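Local atomic coordinates of SusD-like carbohydrate binding protein BF1063 (PDB entry 3I4G), a protein that probably binds carbohydrates at the outer membrane of Bacteroides fragilis, as a member of the SusD family of glycan-capturing proteins. Residues M56-D61 and S279-A284; D314-L319 and V423-V428; N326-M331 and M361-F366; L392-C397 and D411-A416. All coordinates share one frame; numbering follows the deposited sequence.

Contact 1 (M56-D61 and S279-A284); sequences MEHLSD and SLVNPA
The imidazole of H58 is driven against V281 with the NE2 corner leading. NE2 lies 3.4 Å from V281 CA and 3.6 Å from each of the two methyls, CG1 and CG2, while V281 CB sits at the ring's edge, in its plane. The two side chains cross at about a right angle, so CB and both methyls close round the NE2 corner. Two torsions set this up: H58 CG lies beside its own backbone N (chi1 -57°), which swings the ring across to the strand, and V281 carries CG1 anti to N (chi1 -178°), which turns both methyls to NE2. A little further along the rim, CE1 comes within 3.6 Å of L280 O.

V281 belongs to strand 281-283, which pairs antiparallel with strand 63-65; the 3-10 turn 56-59 leads into that short ribbon. H58 ND1 hydrogen-bonds to OD2 of D65 on the partner strand, most simply as donor, whereas NE2 is buried with no hydrogen-bonding partner, consistent with a neutral imidazole carrying its proton on ND1. The N282 amide folds back along its own chain, its ND2 reaching S279 O at 2.9 Å and V281 O at 3.0 Å. At the far end, A284 CB rests 4.0 Å from the backbone O of D61, whose carboxylate leads away to a salt bridge with R454.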
loop_
_atom_site.group_PDB
_atom_site.type_symbol
_atom_site.label_atom_id
_atom_site.label_comp_id
_atom_site.label_asym_id
_atom_site.label_seq_id
_atom_site.Cartn_x
_atom_site.Cartn_y
_atom_site.Cartn_z
HETATM N N MSE A 56 4.410 0.725 4.645
HETATM C CA MSE A 56 4.636 2.089 4.211
HETATM C C MSE A 56 3.589 3.007 4.816
HETATM O O MSE A 56 3.783 4.215 4.827
HETATM C CB MSE A 56 4.613 2.263 2.686
HETATM C CG MSE A 56 5.802 1.733 2.012
HETATM SE SE MSE A 56 5.971 2.433 0.202
HETATM C CE MSE A 56 7.595 3.493 0.338
ATOM N N GLU A 57 2.473 2.484 5.317
ATOM C CA GLU A 57 1.512 3.362 5.967
ATOM C C GLU A 57 2.141 4.051 7.180
ATOM O O GLU A 57 1.694 5.130 7.578
ATOM C CB GLU A 57 0.246 2.591 6.383
ATOM C CG GLU A 57 -1.014 3.357 6.176
ATOM C CD GLU A 57 -1.527 3.357 4.763
ATOM O OE1 GLU A 57 -0.795 3.071 3.807
ATOM O OE2 GLU A 57 -2.673 3.720 4.590
ATOM N N HIS A 58 3.160 3.445 7.760
ATOM C CA HIS A 58 3.903 4.064 8.864
ATOM C C HIS A 58 4.618 5.348 8.505
ATOM O O HIS A 58 5.022 6.101 9.407
ATOM C CB HIS A 58 4.970 3.105 9.443
ATOM C CG HIS A 58 4.428 1.807 9.919
ATOM N ND1 HIS A 58 5.242 0.785 10.358
ATOM C CD2 HIS A 58 3.162 1.328 9.940
ATOM C CE1 HIS A 58 4.482 -0.250 10.694
ATOM N NE2 HIS A 58 3.220 0.043 10.430
ATOM N N LEU A 59 4.790 5.596 7.209
ATOM C CA LEU A 59 5.437 6.789 6.710
ATOM C C LEU A 59 4.443 7.889 6.418
ATOM O O LEU A 59 4.831 8.963 5.964
ATOM C CB LEU A 59 6.163 6.438 5.404
ATOM C CG LEU A 59 7.125 5.257 5.469
ATOM C CD1 LEU A 59 7.842 5.084 4.102
ATOM C CD2 LEU A 59 8.142 5.368 6.624
ATOM N N SER A 60 3.161 7.611 6.615
ATOM C CA SER A 60 2.081 8.505 6.259
ATOM C C SER A 60 1.364 9.038 7.493
ATOM O O SER A 60 1.640 8.626 8.614
ATOM C CB SER A 60 1.048 7.781 5.377
ATOM O OG SER A 60 0.210 6.929 6.111
ATOM N N ASP A 61 0.423 9.931 7.239
ATOM C CA ASP A 61 -0.463 10.482 8.247
ATOM C C ASP A 61 -1.471 9.467 8.821
ATOM O O ASP A 61 -2.151 9.793 9.778
ATOM C CB ASP A 61 -1.167 11.768 7.734
ATOM C CG ASP A 61 -1.862 11.616 6.402
ATOM O OD1 ASP A 61 -1.570 10.655 5.639
ATOM O OD2 ASP A 61 -2.664 12.503 6.061
ATOM N N SER A 279 2.578 -6.152 17.650
ATOM C CA SER A 279 1.959 -4.815 17.555
ATOM C C SER A 279 2.807 -3.812 16.807
ATOM O O SER A 279 2.889 -2.653 17.187
ATOM C CB SER A 279 1.619 -4.252 18.950
ATOM O OG SER A 279 0.776 -5.139 19.684
ATOM N N LEU A 280 3.434 -4.212 15.708
ATOM C CA LEU A 280 4.306 -3.253 14.986
ATOM C C LEU A 280 3.519 -2.170 14.248
ATOM O O LEU A 280 3.974 -1.044 14.158
ATOM C CB LEU A 280 5.239 -3.996 14.029
ATOM C CG LEU A 280 6.276 -3.118 13.311
ATOM C CD1 LEU A 280 7.112 -2.319 14.292
ATOM C CD2 LEU A 280 7.190 -3.926 12.392
ATOM N N VAL A 281 2.356 -2.527 13.679
ATOM C CA VAL A 281 1.506 -1.620 12.859
ATOM C C VAL A 281 0.498 -0.875 13.717
ATOM O O VAL A 281 -0.351 -1.493 14.318
ATOM C CB VAL A 281 0.771 -2.404 11.756
ATOM C CG1 VAL A 281 -0.050 -1.442 10.910
ATOM C CG2 VAL A 281 1.768 -3.182 10.934
ATOM N N ASN A 282 0.619 0.462 13.844
ATOM C CA ASN A 282 -0.213 1.260 14.757
ATOM C C ASN A 282 -0.936 2.435 14.070
ATOM O O ASN A 282 -0.332 3.489 13.834
ATOM C CB ASN A 282 0.682 1.847 15.878
ATOM C CG ASN A 282 1.475 0.836 16.712
ATOM O OD1 ASN A 282 2.382 1.248 17.422
ATOM N ND2 ASN A 282 1.088 -0.450 16.721
ATOM N N PRO A 283 -2.219 2.278 13.718
ATOM C CA PRO A 283 -2.965 3.401 13.139
ATOM C C PRO A 283 -2.962 4.613 14.041
ATOM O O PRO A 283 -2.911 4.493 15.248
ATOM C CB PRO A 283 -4.377 2.825 12.963
ATOM C CG PRO A 283 -4.164 1.325 12.850
ATOM C CD PRO A 283 -3.006 1.049 13.780
ATOM N N ALA A 284 -3.003 5.785 13.434
ATOM C CA ALA A 284 -2.974 7.048 14.135
ATOM C C ALA A 284 -4.327 7.729 14.246
ATOM O O ALA A 284 -5.261 7.466 13.480
ATOM C CB ALA A 284 -2.030 8.011 13.409
#

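Contact 2 (D314-L319 and V423-V428); sequences DRDPRL and VNMPPV
The backbones come closest where P317 and V423 bring their CA atoms within 5.6 Å, and they part to 7.1 Å between the CA atoms of D316 and M425, one chain rising in number as the other falls. The proline ring lies against the loop, its CG 3.5 Å from V423 O and its CD 4.0 Å from the selenium (SE) of selenomethionine M425. That side chain is bent at both chi2 and chi3, which curls its methyl CE back to 3.7 Å from D316 OD2.

D316 is the N-cap of helix 317-322. Its OD1 takes the R318 backbone N-H in a capping bond of 2.9 Å and also receives R318 NE, the latter almost straight at 174° and in the guanidinium plane. R318 NH2 closes a side-on salt bridge on the syn lone pair of D316 OD2, 2.8 Å away. The carboxylate is thus held by three N-H groups of one residue, and the cap is locked to the first turn.

V423 packs against this ion pair, crossing R318 at about a right angle: its CG1 lies over one guanidinium face, 3.6 Å from R318 NE, and its CG2 touches the bend of the arginine chain at CG and CD. On R318 NH1, E443 and E447 of helix 433-447 add two further salt bridges.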
loop_
_atom_site.group_PDB
_atom_site.type_symbol
_atom_site.label_atom_id
_atom_site.label_comp_id
_atom_site.label_asym_id
_atom_site.label_seq_id
_atom_site.Cartn_x
_atom_site.Cartn_y
_atom_site.Cartn_z
ATOM N N ASP A 314 -21.633 4.604 15.013
ATOM C CA ASP A 314 -22.230 5.682 14.207
ATOM C C ASP A 314 -21.201 6.270 13.227
ATOM O O ASP A 314 -21.336 7.392 12.758
ATOM C CB ASP A 314 -22.863 6.783 15.074
ATOM C CG ASP A 314 -24.036 7.475 14.391
ATOM O OD1 ASP A 314 -24.290 7.213 13.197
ATOM O OD2 ASP A 314 -24.743 8.253 15.089
ATOM N N ARG A 315 -20.186 5.471 12.882
ATOM C CA ARG A 315 -19.194 5.855 11.904
ATOM C C ARG A 315 -19.231 4.937 10.704
ATOM O O ARG A 315 -19.707 3.811 10.772
ATOM C CB ARG A 315 -17.769 5.802 12.494
ATOM C CG ARG A 315 -17.555 6.671 13.739
ATOM C CD ARG A 315 -17.591 8.183 13.459
ATOM N NE ARG A 315 -16.421 8.649 12.702
ATOM C CZ ARG A 315 -15.200 8.762 13.195
ATOM N NH1 ARG A 315 -14.938 8.426 14.450
ATOM N NH2 ARG A 315 -14.220 9.172 12.417
ATOM N N ASP A 316 -18.659 5.430 9.608
ATOM C CA ASP A 316 -18.453 4.640 8.386
ATOM C C ASP A 316 -18.060 3.214 8.807
ATOM O O ASP A 316 -17.130 3.049 9.593
ATOM C CB ASP A 316 -17.347 5.308 7.583
ATOM C CG ASP A 316 -17.189 4.760 6.166
ATOM O OD1 ASP A 316 -17.159 3.534 5.968
ATOM O OD2 ASP A 316 -17.002 5.597 5.269
ATOM N N PRO A 317 -18.742 2.179 8.274
ATOM C CA PRO A 317 -18.400 0.812 8.638
ATOM C C PRO A 317 -16.949 0.470 8.367
ATOM O O PRO A 317 -16.413 -0.423 9.043
ATOM C CB PRO A 317 -19.351 -0.046 7.764
ATOM C CG PRO A 317 -20.498 0.836 7.522
ATOM C CD PRO A 317 -19.925 2.221 7.400
ATOM N N ARG A 318 -16.311 1.165 7.416
ATOM C CA ARG A 318 -14.893 0.855 7.126
ATOM C C ARG A 318 -13.966 1.165 8.282
ATOM O O ARG A 318 -12.856 0.604 8.304
ATOM C CB ARG A 318 -14.433 1.590 5.858
ATOM C CG ARG A 318 -15.071 1.000 4.615
ATOM C CD ARG A 318 -14.838 1.825 3.393
ATOM N NE ARG A 318 -15.648 3.053 3.421
ATOM C CZ ARG A 318 -15.684 3.950 2.448
ATOM N NH1 ARG A 318 -14.998 3.776 1.333
ATOM N NH2 ARG A 318 -16.435 5.040 2.598
ATOM N N LEU A 319 -14.395 1.995 9.249
ATOM C CA LEU A 319 -13.531 2.248 10.404
ATOM C C LEU A 319 -13.350 0.961 11.191
ATOM O O LEU A 319 -12.241 0.458 11.314
ATOM C CB LEU A 319 -14.141 3.347 11.255
ATOM C CG LEU A 319 -13.341 3.910 12.428
ATOM C CD1 LEU A 319 -13.972 5.246 12.851
ATOM C CD2 LEU A 319 -13.248 2.933 13.617
ATOM N N VAL A 423 -20.870 -1.517 3.186
ATOM C CA VAL A 423 -20.496 -0.167 3.570
ATOM C C VAL A 423 -21.723 0.732 3.487
ATOM O O VAL A 423 -22.097 1.373 4.484
ATOM C CB VAL A 423 -19.301 0.292 2.692
ATOM C CG1 VAL A 423 -18.978 1.765 2.915
ATOM C CG2 VAL A 423 -18.064 -0.580 2.942
ATOM N N ASN A 424 -22.307 0.813 2.294
ATOM C CA ASN A 424 -23.603 1.472 2.093
ATOM C C ASN A 424 -23.654 2.899 2.635
ATOM O O ASN A 424 -24.566 3.283 3.378
ATOM C CB ASN A 424 -24.717 0.632 2.694
ATOM C CG ASN A 424 -26.091 1.098 2.260
ATOM O OD1 ASN A 424 -26.276 1.463 1.102
ATOM N ND2 ASN A 424 -27.046 1.073 3.184
HETATM N N MSE A 425 -22.640 3.669 2.268
HETATM C CA MSE A 425 -22.565 5.063 2.674
HETATM C C MSE A 425 -23.316 5.972 1.687
HETATM O O MSE A 425 -23.417 5.638 0.516
HETATM C CB MSE A 425 -21.105 5.476 2.826
HETATM C CG MSE A 425 -20.465 4.864 4.060
HETATM SE SE MSE A 425 -21.131 5.631 5.754
HETATM C CE MSE A 425 -20.252 7.307 5.606
ATOM N N PRO A 426 -23.802 7.125 2.162
ATOM C CA PRO A 426 -24.621 7.963 1.291
ATOM C C PRO A 426 -23.911 8.448 0.044
ATOM O O PRO A 426 -22.765 8.877 0.117
ATOM C CB PRO A 426 -24.961 9.177 2.172
ATOM C CG PRO A 426 -24.697 8.816 3.518
ATOM C CD PRO A 426 -23.729 7.669 3.525
ATOM N N PRO A 427 -24.604 8.430 -1.103
ATOM C CA PRO A 427 -23.946 8.852 -2.335
ATOM C C PRO A 427 -23.558 10.333 -2.397
ATOM O O PRO A 427 -24.180 11.198 -1.760
ATOM C CB PRO A 427 -24.994 8.549 -3.413
ATOM C CG PRO A 427 -26.265 8.433 -2.715
ATOM C CD PRO A 427 -25.965 7.939 -1.351
ATOM N N VAL A 428 -22.462 10.573 -3.108
ATOM C CA VAL A 428 -21.948 11.894 -3.441
ATOM C C VAL A 428 -22.715 12.437 -4.639
ATOM O O VAL A 428 -22.998 11.701 -5.574
ATOM C CB VAL A 428 -20.435 11.813 -3.775
ATOM C CG1 VAL A 428 -19.897 13.125 -4.339
ATOM C CG2 VAL A 428 -19.647 11.403 -2.529
#

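Contact 3 (N326-M331 and M361-F366); sequences NGAIFM and MMRKYF
Here short strand 329-330 faces the end of strand 360-362 and the type II beta turn R363-F366, at a separation too wide for backbone pairing: the CA atoms of F330 and R363 are 7.6 Å apart. Y365, with phi 85°, holds the third position of the turn.

R363 bridges the gap. It runs out with CG trans to N (chi1 -167°), bends at chi3, and presents its guanidinium end-on to I329 O, which takes NH1 at 2.9 Å and NH2 at 3.0 Å. The oxygen lies in the guanidinium plane; NH1 also lies in the carbonyl plane, whereas NH2 is tilted from it. F330 slides past the arginine in the opposite direction, its CD1 edge 3.7 Å from R363 NH1, the two planes 53° apart. Further along the ring, F330 CZ touches F366 CB at 3.7 Å, and the methyl CE of selenomethionine M331 approaches that same CB more loosely.

E368 joins the cluster through a salt bridge to R363 NH1 and a bond from M331 N. Around the contact, F330 stacks on Y324 of strand 323-325, antiparallel partner of 360-362, while F366 packs on helix 266-270 and Y365 on helix 50-54.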
loop_
_atom_site.group_PDB
_atom_site.type_symbol
_atom_site.label_atom_id
_atom_site.label_comp_id
_atom_site.label_asym_id
_atom_site.label_seq_id
_atom_site.Cartn_x
_atom_site.Cartn_y
_atom_site.Cartn_z
ATOM N N ASN A 326 -9.217 0.067 22.133
ATOM C CA ASN A 326 -9.581 -0.433 23.446
ATOM C C ASN A 326 -11.062 -0.708 23.534
ATOM O O ASN A 326 -11.873 0.152 23.209
ATOM C CB ASN A 326 -9.173 0.578 24.523
ATOM C CG ASN A 326 -9.300 0.029 25.908
ATOM O OD1 ASN A 326 -8.942 -1.132 26.131
ATOM N ND2 ASN A 326 -9.738 0.845 26.873
ATOM N N GLY A 327 -11.394 -1.911 23.992
ATOM C CA GLY A 327 -12.792 -2.328 24.127
ATOM C C GLY A 327 -13.409 -3.028 22.960
ATOM O O GLY A 327 -14.447 -3.662 23.104
ATOM N N ALA A 328 -12.781 -2.960 21.795
ATOM C CA ALA A 328 -13.246 -3.678 20.619
ATOM C C ALA A 328 -12.976 -5.160 20.757
ATOM O O ALA A 328 -12.068 -5.555 21.477
ATOM C CB ALA A 328 -12.543 -3.127 19.338
ATOM N N ILE A 329 -13.781 -5.966 20.071
ATOM C CA ILE A 329 -13.571 -7.396 19.969
ATOM C C ILE A 329 -12.776 -7.686 18.710
ATOM O O ILE A 329 -13.092 -7.202 17.632
ATOM C CB ILE A 329 -14.909 -8.149 19.951
ATOM C CG1 ILE A 329 -15.672 -7.880 21.250
ATOM C CG2 ILE A 329 -14.670 -9.664 19.756
ATOM C CD1 ILE A 329 -15.054 -8.437 22.508
ATOM N N PHE A 330 -11.745 -8.503 18.857
ATOM C CA PHE A 330 -10.879 -8.953 17.758
ATOM C C PHE A 330 -10.503 -10.390 18.013
ATOM O O PHE A 330 -10.010 -10.724 19.083
ATOM C CB PHE A 330 -9.643 -8.059 17.655
ATOM C CG PHE A 330 -8.721 -8.467 16.551
ATOM C CD1 PHE A 330 -8.955 -8.145 15.231
ATOM C CD2 PHE A 330 -7.612 -9.227 16.837
ATOM C CE1 PHE A 330 -8.080 -8.561 14.228
ATOM C CE2 PHE A 330 -6.734 -9.615 15.824
ATOM C CZ PHE A 330 -6.973 -9.283 14.536
HETATM N N MSE A 331 -10.728 -11.241 17.028
HETATM C CA MSE A 331 -10.468 -12.673 17.203
HETATM C C MSE A 331 -11.191 -13.215 18.448
HETATM O O MSE A 331 -10.671 -14.064 19.195
HETATM C CB MSE A 331 -8.963 -13.012 17.216
HETATM C CG MSE A 331 -8.356 -12.872 15.881
HETATM SE SE MSE A 331 -6.471 -13.405 15.890
HETATM C CE MSE A 331 -6.218 -13.313 14.037
HETATM N N MSE A 361 -4.952 -0.526 16.569
HETATM C CA MSE A 361 -4.354 -1.647 15.881
HETATM C C MSE A 361 -5.026 -1.824 14.535
HETATM O O MSE A 361 -6.128 -1.311 14.311
HETATM C CB MSE A 361 -4.486 -2.908 16.709
HETATM C CG MSE A 361 -3.721 -2.893 18.017
HETATM SE SE MSE A 361 -1.749 -2.949 17.678
HETATM C CE MSE A 361 -1.615 -4.675 17.233
HETATM N N MSE A 362 -4.376 -2.566 13.636
HETATM C CA MSE A 362 -4.959 -2.858 12.328
HETATM C C MSE A 362 -5.772 -4.139 12.360
HETATM O O MSE A 362 -5.280 -5.196 12.703
HETATM C CB MSE A 362 -3.856 -2.988 11.255
HETATM C CG MSE A 362 -4.389 -3.307 9.864
HETATM SE SE MSE A 362 -2.960 -3.292 8.536
HETATM C CE MSE A 362 -2.195 -4.909 9.033
ATOM N N ARG A 363 -7.032 -4.039 11.956
ATOM C CA ARG A 363 -7.932 -5.199 11.796
ATOM C C ARG A 363 -7.829 -5.780 10.383
ATOM O O ARG A 363 -7.972 -6.996 10.189
ATOM C CB ARG A 363 -9.388 -4.799 12.087
ATOM C CG ARG A 363 -10.308 -5.993 12.246
ATOM C CD ARG A 363 -11.764 -5.641 12.373
ATOM N NE ARG A 363 -12.144 -4.967 13.614
ATOM C CZ ARG A 363 -12.490 -5.591 14.737
ATOM N NH1 ARG A 363 -12.392 -6.907 14.851
ATOM N NH2 ARG A 363 -12.877 -4.889 15.787
ATOM N N LYS A 364 -7.623 -4.929 9.388
ATOM C CA LYS A 364 -7.526 -5.346 7.986
ATOM C C LYS A 364 -6.460 -6.421 7.842
ATOM O O LYS A 364 -5.431 -6.359 8.503
ATOM C CB LYS A 364 -7.218 -4.161 7.101
ATOM C CG LYS A 364 -7.290 -4.434 5.604
ATOM C CD LYS A 364 -7.200 -3.162 4.764
ATOM C CE LYS A 364 -8.544 -2.386 4.706
ATOM N NZ LYS A 364 -8.484 -1.133 3.889
ATOM N N TYR A 365 -6.758 -7.402 6.963
ATOM C CA TYR A 365 -5.902 -8.532 6.562
ATOM C C TYR A 365 -5.956 -9.744 7.492
ATOM O O TYR A 365 -5.343 -10.760 7.188
ATOM C CB TYR A 365 -4.441 -8.091 6.380
ATOM C CG TYR A 365 -4.192 -7.029 5.356
ATOM C CD1 TYR A 365 -4.308 -7.282 3.990
ATOM C CD2 TYR A 365 -3.812 -5.747 5.744
ATOM C CE1 TYR A 365 -4.086 -6.292 3.051
ATOM C CE2 TYR A 365 -3.613 -4.752 4.807
ATOM C CZ TYR A 365 -3.725 -5.025 3.467
ATOM O OH TYR A 365 -3.468 -4.049 2.563
ATOM N N PHE A 366 -6.714 -9.651 8.581
ATOM C CA PHE A 366 -6.800 -10.752 9.567
ATOM C C PHE A 366 -8.163 -11.406 9.566
ATOM O O PHE A 366 -9.140 -10.816 9.989
ATOM C CB PHE A 366 -6.403 -10.245 10.968
ATOM C CG PHE A 366 -5.012 -9.644 11.002
ATOM C CD1 PHE A 366 -3.897 -10.390 10.621
ATOM C CD2 PHE A 366 -4.803 -8.355 11.361
ATOM C CE1 PHE A 366 -2.640 -9.831 10.594
ATOM C CE2 PHE A 366 -3.533 -7.804 11.336
ATOM C CZ PHE A 366 -2.455 -8.534 10.967
#

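Contact 4 (L392-C397 and D411-A416); sequences LGYLEC and DETINA
Apolar packing carries most of this contact, where L392 and L395 lie on one side of a helix and I414 comes in from the other chain segment. L395 CD2 reaches 3.8 Å from I414 CB, and L392 CD2 touches the same residue at its CA (3.9 Å), the two side chains crossing at about a right angle. The chi1 of L395, -177°, swings its branch away from the backbone N and across to the partner, where CD2 also meets T413 OG1 at 3.5 Å. That hydroxyl is bonded to I409 O, a turn back in the chain, so it is satisfied by helix 407-412 even though L395 packs against it. T413 CG2, the other branch, points to the rim of the Y394 ring, 3.6 Å from Y394 CD2.

The arrangement is a helical hairpin, 387-400 followed by 407-412 and 414-418, consistent with the TPR-like helical packing of the SusD family. T413 sits between the last two helices as an N-cap whose side chain makes no capping bond, and the break turns its side chain inward.

Polar contacts lie at the edge. E412 OE2 is in the plane of the Y394 ring, 3.9 Å from Y394 CE2, with ring and carboxylate planes 77° apart. A water binds Y394 OH at 2.7 Å; its approach to E412 OE2 is implausibly short, so that bridge is doubtful. Away from the interface, N415 ND2 donates to D411 OD1 at 2.9 Å. H222 of helix 214-227 stacks on the Y394 ring.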
loop_
_atom_site.group_PDB
_atom_site.type_symbol
_atom_site.label_atom_id
_atom_site.label_comp_id
_atom_site.label_asym_id
_atom_site.label_seq_id
_atom_site.Cartn_x
_atom_site.Cartn_y
_atom_site.Cartn_z
ATOM N N LEU A 392 -11.897 5.041 -8.367
ATOM C CA LEU A 392 -11.542 6.349 -7.802
ATOM C C LEU A 392 -10.438 7.022 -8.611
ATOM O O LEU A 392 -10.395 8.240 -8.704
ATOM C CB LEU A 392 -11.155 6.222 -6.336
ATOM C CG LEU A 392 -12.233 5.705 -5.397
ATOM C CD1 LEU A 392 -11.689 5.433 -3.996
ATOM C CD2 LEU A 392 -13.419 6.665 -5.356
ATOM N N GLY A 393 -9.550 6.233 -9.181
ATOM C CA GLY A 393 -8.506 6.785 -10.020
ATOM C C GLY A 393 -9.058 7.410 -11.285
ATOM O O GLY A 393 -8.607 8.479 -11.723
ATOM N N TYR A 394 -10.002 6.726 -11.929
ATOM C CA TYR A 394 -10.687 7.265 -13.097
ATOM C C TYR A 394 -11.304 8.621 -12.773
ATOM O O TYR A 394 -11.098 9.585 -13.482
ATOM C CB TYR A 394 -11.746 6.272 -13.566
ATOM C CG TYR A 394 -12.611 6.754 -14.711
ATOM C CD1 TYR A 394 -12.062 7.187 -15.909
ATOM C CD2 TYR A 394 -13.995 6.753 -14.613
ATOM C CE1 TYR A 394 -12.856 7.622 -16.930
ATOM C CE2 TYR A 394 -14.796 7.133 -15.670
ATOM C CZ TYR A 394 -14.218 7.590 -16.810
ATOM O OH TYR A 394 -15.039 7.980 -17.847
ATOM N N LEU A 395 -12.053 8.692 -11.666
ATOM C CA LEU A 395 -12.713 9.929 -11.274
ATOM C C LEU A 395 -11.671 11.013 -10.969
ATOM O O LEU A 395 -11.842 12.156 -11.404
ATOM C CB LEU A 395 -13.633 9.681 -10.086
ATOM C CG LEU A 395 -14.441 10.900 -9.615
ATOM C CD1 LEU A 395 -15.292 11.502 -10.742
ATOM C CD2 LEU A 395 -15.313 10.499 -8.426
ATOM N N GLU A 396 -10.618 10.701 -10.225
ATOM C CA GLU A 396 -9.575 11.684 -9.940
ATOM C C GLU A 396 -9.011 12.234 -11.239
ATOM O O GLU A 396 -8.827 13.441 -11.384
ATOM C CB GLU A 396 -8.462 11.083 -9.079
ATOM C CG GLU A 396 -7.295 12.025 -8.826
ATOM C CD GLU A 396 -6.180 11.475 -7.978
ATOM O OE1 GLU A 396 -6.275 10.369 -7.416
ATOM O OE2 GLU A 396 -5.188 12.228 -7.878
ATOM N N CYS A 397 -8.732 11.364 -12.192
ATOM C CA CYS A 397 -8.157 11.779 -13.475
ATOM C C CYS A 397 -9.119 12.675 -14.249
ATOM O O CYS A 397 -8.692 13.665 -14.868
ATOM C CB CYS A 397 -7.718 10.577 -14.325
ATOM S SG CYS A 397 -6.266 9.724 -13.704
ATOM N N ASP A 411 -22.031 7.935 -9.993
ATOM C CA ASP A 411 -22.677 6.678 -9.635
ATOM C C ASP A 411 -21.873 5.451 -10.050
ATOM O O ASP A 411 -21.879 4.451 -9.334
ATOM C CB ASP A 411 -24.093 6.641 -10.211
ATOM C CG ASP A 411 -25.017 7.603 -9.500
ATOM O OD1 ASP A 411 -24.636 8.133 -8.406
ATOM O OD2 ASP A 411 -26.137 7.821 -10.020
ATOM N N GLU A 412 -21.137 5.542 -11.151
ATOM C CA GLU A 412 -20.329 4.403 -11.607
ATOM C C GLU A 412 -18.966 4.333 -10.891
ATOM O O GLU A 412 -18.261 3.341 -11.014
ATOM C CB GLU A 412 -20.146 4.416 -13.137
ATOM C CG GLU A 412 -19.227 5.446 -13.645
ATOM C CD GLU A 412 -19.048 5.442 -15.186
ATOM O OE1 GLU A 412 -19.296 4.401 -15.830
ATOM O OE2 GLU A 412 -18.635 6.497 -15.709
ATOM N N THR A 413 -18.571 5.385 -10.185
ATOM C CA THR A 413 -17.253 5.445 -9.578
ATOM C C THR A 413 -17.340 5.538 -8.060
ATOM O O THR A 413 -17.442 4.528 -7.372
ATOM C CB THR A 413 -16.396 6.606 -10.162
ATOM O OG1 THR A 413 -17.046 7.886 -9.983
ATOM C CG2 THR A 413 -16.100 6.399 -11.656
ATOM N N ILE A 414 -17.292 6.746 -7.528
ATOM C CA ILE A 414 -17.283 6.946 -6.090
ATOM C C ILE A 414 -18.497 6.341 -5.380
ATOM O O ILE A 414 -18.355 5.779 -4.287
ATOM C CB ILE A 414 -17.122 8.452 -5.759
ATOM C CG1 ILE A 414 -16.925 8.654 -4.264
ATOM C CG2 ILE A 414 -18.296 9.282 -6.308
ATOM C CD1 ILE A 414 -16.209 10.000 -3.945
ATOM N N ASN A 415 -19.666 6.418 -6.000
ATOM C CA ASN A 415 -20.865 5.878 -5.352
ATOM C C ASN A 415 -20.955 4.350 -5.468
ATOM O O ASN A 415 -21.646 3.702 -4.679
ATOM C CB ASN A 415 -22.110 6.584 -5.859
ATOM C CG ASN A 415 -22.106 8.016 -5.500
ATOM O OD1 ASN A 415 -21.455 8.394 -4.538
ATOM N ND2 ASN A 415 -22.824 8.825 -6.262
ATOM N N ALA A 416 -20.257 3.758 -6.429
ATOM C CA ALA A 416 -20.165 2.297 -6.486
ATOM C C ALA A 416 -19.270 1.805 -5.344
ATOM O O ALA A 416 -19.544 0.750 -4.745
ATOM C CB ALA A 416 -19.632 1.852 -7.845
HETATM O O HOH W 1 -17.604 7.100 -17.832
#

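The contacts fall into two touching pairs. Contacts 1 and 3, with centres about 15 Å apart, meet where strand 281-283 runs past 361-362: P283 CD packs 3.6 Å from M361 C, and N282 ND2 lies 3.9 Å from the selenium (SE) of M361. Contacts 2 and 4 (centres about 16 Å apart) join through N415, whose OD1 probably accepts V428 N at 2.8 Å, and contact 4 lies in the chain between the two segments of contact 2, as does contact 3. Contacts 3 and 4 are widely separated, about 29 Å between centres. A HEPES molecule sits beside L280 of contact 1 and ethanediols lie by D61 and F366, all probably from the crystallisation liquor.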